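Local coordinates for cellulosome anchoring protein cohesin region (Clostridium thermocellum, PDB 4DH2) that binds a type I dockerin through its cohesin domain, probably helping to anchor dockerin-bearing cellulosomal proteins, at residues 89-94 with 108-113; 69-74 with 102-107. One frame throughout, in Å; residues are numbered along the deposited sequence.

Interaction 1 (89-94 with 108-113); sequences IVFLFD and GVFAKL
Strands 89-94 and 111-113 face each other nearly antiparallel, at 160° and with axes 10.7 Å apart, with Phe91 across from Ala111 and Ile89 across from Leu113. At this spacing the contact is made by side chains alone, and all are apolar and buried. Phe91 takes the largest share and touches Phe110, Ala111 and Leu113. Its CG is anti to the carbonyl carbon (chi1 -60°), and the ring reaches across toward the other strand. Phe91 CE1 meets Ala111 CB at 3.6 Å, in an oblique approach. Leu113 CD2 comes in at the ring edge, near its plane, 4.0 Å from Phe91 CZ. Phe110 covers one face of the same ring in a T-shaped (edge-to-face) pair. The planes stand at 75° and the centroids are 5.5 Å apart. Phe110 CE1 sits over the centre of the Phe91 ring, 4.2 Å above its plane. Further along, Ile89 and Leu113 meet tip to tip. Ile89 CD1 is 3.7 Å from Leu113 CD2 and 3.9 Å from Leu113 CD1, so one methyl rests against both leucine methyls. Phe110 and Ala111 are neighbours in sequence, yet both point to strand 89-94. A classic beta bulge explains this: both residues face Leu36 on strand 31-39. The contact joins the two sheets of the cohesin beta sandwich across its core. Leu36 and Leu51 pack on Phe110, whose ring also stacks with Phe38. Val65 of strand 60-67 touches Ile89, Phe91 and Leu113. Strand 89-94 lies between strands 48-54 and 78-83, and Val90 and Leu92 on it pack against Leu64 and Leu65 of the dockerin chain.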
# COMPACT_ATOMS: atom_id res chain seq x y z
N ILE A 89 -8.32 1.73 -0.63
CA ILE A 89 -7.67 0.81 0.27
C ILE A 89 -6.17 0.96 0.07
O ILE A 89 -5.65 0.80 -1.05
CB ILE A 89 -8.02 -0.63 -0.02
CG1 ILE A 89 -9.53 -0.82 -0.15
CG2 ILE A 89 -7.43 -1.52 1.06
CD1 ILE A 89 -9.89 -2.20 -0.58
N VAL A 90 -5.48 1.29 1.15
CA VAL A 90 -4.04 1.54 1.09
C VAL A 90 -3.32 0.42 1.83
O VAL A 90 -3.72 0.02 2.93
CB VAL A 90 -3.67 2.90 1.71
CG1 VAL A 90 -2.24 3.26 1.39
CG2 VAL A 90 -4.59 3.98 1.16
N PHE A 91 -2.26 -0.10 1.22
CA PHE A 91 -1.45 -1.15 1.81
C PHE A 91 -0.05 -0.62 2.05
O PHE A 91 0.48 0.15 1.25
CB PHE A 91 -1.32 -2.33 0.85
CG PHE A 91 -2.61 -2.96 0.48
CD1 PHE A 91 -3.10 -4.02 1.22
CD2 PHE A 91 -3.33 -2.51 -0.61
CE1 PHE A 91 -4.31 -4.62 0.88
CE2 PHE A 91 -4.53 -3.12 -0.95
CZ PHE A 91 -5.00 -4.18 -0.20
N LEU A 92 0.55 -1.04 3.16
CA LEU A 92 1.95 -0.78 3.42
C LEU A 92 2.61 -2.04 3.95
O LEU A 92 2.18 -2.64 4.96
CB LEU A 92 2.08 0.34 4.43
CG LEU A 92 3.54 0.70 4.76
CD1 LEU A 92 4.24 1.35 3.55
CD2 LEU A 92 3.54 1.62 5.95
N PHE A 93 3.69 -2.44 3.27
CA PHE A 93 4.50 -3.56 3.71
C PHE A 93 5.93 -3.12 3.88
O PHE A 93 6.44 -2.36 3.07
CB PHE A 93 4.47 -4.66 2.65
CG PHE A 93 5.48 -5.73 2.89
CD1 PHE A 93 5.21 -6.79 3.74
CD2 PHE A 93 6.73 -5.65 2.31
CE1 PHE A 93 6.17 -7.76 4.00
CE2 PHE A 93 7.71 -6.60 2.57
CZ PHE A 93 7.43 -7.67 3.43
N ASP A 94 6.58 -3.60 4.95
CA ASP A 94 7.99 -3.40 5.12
C ASP A 94 8.52 -4.58 5.95
O ASP A 94 7.93 -4.95 6.95
CB ASP A 94 8.26 -2.11 5.89
CG ASP A 94 9.72 -1.93 6.24
OD1 ASP A 94 10.55 -1.93 5.31
OD2 ASP A 94 10.05 -1.79 7.47
N GLY A 108 2.46 -14.79 -5.86
CA GLY A 108 1.25 -15.27 -5.21
C GLY A 108 0.37 -14.16 -4.68
O GLY A 108 0.48 -13.00 -5.09
N VAL A 109 -0.52 -14.53 -3.76
CA VAL A 109 -1.48 -13.57 -3.24
C VAL A 109 -0.83 -12.71 -2.17
O VAL A 109 -0.26 -13.23 -1.20
CB VAL A 109 -2.71 -14.30 -2.65
CG1 VAL A 109 -3.61 -13.31 -1.93
CG2 VAL A 109 -3.44 -15.04 -3.76
N PHE A 110 -0.87 -11.39 -2.35
CA PHE A 110 -0.32 -10.47 -1.36
C PHE A 110 -1.38 -9.92 -0.41
O PHE A 110 -1.06 -9.47 0.70
CB PHE A 110 0.47 -9.31 -2.01
CG PHE A 110 -0.39 -8.20 -2.58
CD1 PHE A 110 -0.77 -7.11 -1.80
CD2 PHE A 110 -0.76 -8.21 -3.91
CE1 PHE A 110 -1.50 -6.07 -2.35
CE2 PHE A 110 -1.48 -7.18 -4.46
CZ PHE A 110 -1.86 -6.10 -3.67
N ALA A 111 -2.64 -9.97 -0.82
CA ALA A 111 -3.73 -9.56 0.07
C ALA A 111 -5.04 -10.11 -0.45
O ALA A 111 -5.18 -10.40 -1.64
CB ALA A 111 -3.78 -8.07 0.19
N LYS A 112 -6.00 -10.28 0.45
CA LYS A 112 -7.34 -10.66 0.04
C LYS A 112 -8.30 -9.62 0.60
O LYS A 112 -8.25 -9.31 1.80
CB LYS A 112 -7.70 -12.04 0.60
CG LYS A 112 -6.92 -13.18 -0.01
CD LYS A 112 -7.36 -14.52 0.59
CE LYS A 112 -6.71 -15.70 -0.15
NZ LYS A 112 -5.32 -16.01 0.33
N LEU A 113 -9.20 -9.13 -0.25
CA LEU A 113 -10.23 -8.23 0.21
C LEU A 113 -11.46 -9.08 0.47
O LEU A 113 -11.73 -9.99 -0.30
CB LEU A 113 -10.61 -7.28 -0.90
CG LEU A 113 -9.46 -6.48 -1.51
CD1 LEU A 113 -10.01 -5.55 -2.56
CD2 LEU A 113 -8.73 -5.74 -0.42

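Interaction 2 (69-74 with 102-107); sequences SIITDP and GLIKTD. With SO4 (sulfate ion), chain G.
Ile70 and Ile71 pack on Ile104, and Thr72 hydrogen-bonds to Gly102, where two loops without regular structure run side by side. This is the tight part. The side chains of Ile70 and Ile104 cross at about a right angle, with Ile70 CD1 4.0 Å from Ile104 CG2. Ile70 CG1 lies between the backbone N and the carbonyl carbon (chi1 72°), and from there CD1 reaches 3.5 Å from Thr106 O. That carbonyl oxygen is buried and has no polar partner in the model. Ile71 CD1 touches Ile104 CD1 at 3.8 Å, on the side facing the core. Thr72 OG1 donates to Gly102 O over 2.6 Å, tilted 32° from the carbonyl plane; it is also bonded to Asn77 ND2. In the cohesin beta sandwich these loops lie at one end. One follows strand 60-67, the other leads into strand 108-117, and Phe93 and Phe110 lie beneath them. The outer side is looser. Thr106 and Asp107 are exposed residues overall, and Ile70 CG2 lies 3.6 Å from Asp107 O. The Asp107 carboxylate turns elsewhere, to the backbone N of Asn40 and Val41. A sulfate, probably from the crystallisation liquor, sits by exposed Asp73. Asp73 N makes a weak 3.5 Å hydrogen bond to sulfate O3.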
# COMPACT_ATOMS: atom_id res chain seq x y z
N SER A 69 -0.52 -15.02 1.53
CA SER A 69 0.49 -15.98 1.98
C SER A 69 1.91 -15.54 1.68
O SER A 69 2.85 -15.99 2.34
CB SER A 69 0.27 -17.36 1.36
OG SER A 69 0.57 -17.34 -0.01
N ILE A 70 2.11 -14.68 0.69
CA ILE A 70 3.49 -14.30 0.38
C ILE A 70 4.03 -13.20 1.29
O ILE A 70 5.25 -12.93 1.28
CB ILE A 70 3.68 -13.88 -1.09
CG1 ILE A 70 3.03 -12.52 -1.37
CG2 ILE A 70 3.11 -14.96 -2.03
CD1 ILE A 70 3.19 -12.08 -2.85
N ILE A 71 3.16 -12.59 2.08
CA ILE A 71 3.56 -11.57 3.04
C ILE A 71 4.29 -12.24 4.20
O ILE A 71 3.76 -13.19 4.81
CB ILE A 71 2.32 -10.83 3.58
CG1 ILE A 71 1.50 -10.17 2.44
CG2 ILE A 71 2.74 -9.81 4.65
CD1 ILE A 71 2.28 -9.17 1.63
N THR A 72 5.49 -11.77 4.50
CA THR A 72 6.29 -12.30 5.60
C THR A 72 5.87 -11.60 6.88
O THR A 72 5.41 -10.47 6.84
CB THR A 72 7.77 -12.06 5.37
OG1 THR A 72 7.96 -10.66 5.14
CG2 THR A 72 8.27 -12.84 4.16
N ASP A 73 6.03 -12.29 8.02
CA ASP A 73 5.69 -11.75 9.33
C ASP A 73 4.69 -10.61 9.32
O ASP A 73 5.02 -9.48 9.75
CB ASP A 73 6.99 -11.29 10.04
CG ASP A 73 6.81 -11.08 11.55
OD1 ASP A 73 5.81 -11.58 12.13
OD2 ASP A 73 7.70 -10.42 12.15
N PRO A 74 3.45 -10.90 8.90
CA PRO A 74 2.44 -9.86 8.66
C PRO A 74 2.08 -9.09 9.89
O PRO A 74 1.80 -7.91 9.79
CB PRO A 74 1.23 -10.65 8.14
CG PRO A 74 1.52 -12.08 8.42
CD PRO A 74 2.98 -12.21 8.40
N GLY A 102 13.15 -11.11 5.66
CA GLY A 102 11.73 -11.22 5.43
C GLY A 102 11.31 -10.48 4.16
O GLY A 102 10.24 -9.86 4.13
N LEU A 103 12.17 -10.52 3.15
CA LEU A 103 11.83 -9.90 1.86
C LEU A 103 10.83 -10.75 1.14
O LEU A 103 10.80 -11.98 1.30
CB LEU A 103 13.08 -9.78 0.98
CG LEU A 103 14.29 -9.08 1.62
CD1 LEU A 103 15.53 -9.19 0.73
CD2 LEU A 103 13.97 -7.61 1.96
N ILE A 104 9.99 -10.12 0.32
CA ILE A 104 9.06 -10.91 -0.47
C ILE A 104 9.73 -11.32 -1.77
O ILE A 104 10.12 -10.47 -2.56
CB ILE A 104 7.76 -10.14 -0.76
CG1 ILE A 104 7.05 -9.80 0.55
CG2 ILE A 104 6.83 -10.96 -1.66
CD1 ILE A 104 5.88 -8.88 0.36
N LYS A 105 9.89 -12.64 -1.96
CA LYS A 105 10.65 -13.19 -3.09
C LYS A 105 9.84 -14.16 -3.93
O LYS A 105 10.36 -14.72 -4.91
CB LYS A 105 11.89 -13.94 -2.59
CG LYS A 105 12.88 -13.06 -1.85
CD LYS A 105 14.04 -13.89 -1.31
CE LYS A 105 15.15 -13.00 -0.82
NZ LYS A 105 16.27 -13.79 -0.18
N THR A 106 8.58 -14.35 -3.55
CA THR A 106 7.72 -15.37 -4.12
C THR A 106 6.44 -14.81 -4.74
O THR A 106 5.85 -13.89 -4.19
CB THR A 106 7.30 -16.32 -2.99
OG1 THR A 106 8.48 -16.88 -2.41
CG2 THR A 106 6.40 -17.43 -3.52
N ASP A 107 6.01 -15.37 -5.88
CA ASP A 107 4.78 -14.95 -6.53
C ASP A 107 3.57 -15.49 -5.78
O ASP A 107 3.63 -16.57 -5.19
CB ASP A 107 4.70 -15.50 -7.95
CG ASP A 107 5.69 -14.87 -8.88
OD1 ASP A 107 6.53 -14.10 -8.38
OD2 ASP A 107 5.64 -15.16 -10.10
S SO4 G . 6.93 -15.66 8.51
O1 SO4 G . 7.18 -17.08 8.74
O2 SO4 G . 7.30 -14.91 9.71
O3 SO4 G . 7.73 -15.24 7.37
O4 SO4 G . 5.50 -15.46 8.24

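How the interactions relate
The centres of the two interactions are about 10 Å apart, and their segments alternate along the chain. Segment 102-107 of interaction 2 runs straight into segment 108-113 of interaction 1. The two also touch directly. Phe93, on strand 89-94, brings its CZ to 3.5 Å from Thr72 OG1 and 3.6 Å from Ile104 CG1. Backbone oxygens of segment 108-113 meet the isoleucines: Phe110 O is 3.2 Å from Ile71 CG1, and Val109 O is 3.4 Å from Ile70 CG1. Interaction 2 thus covers the end of the core that interaction 1 fills. Strand 89-94 also contacts the dockerin, where Asp94 forms a salt bridge with Lys25 of that chain. Neither segment of interaction 2 touches the dockerin.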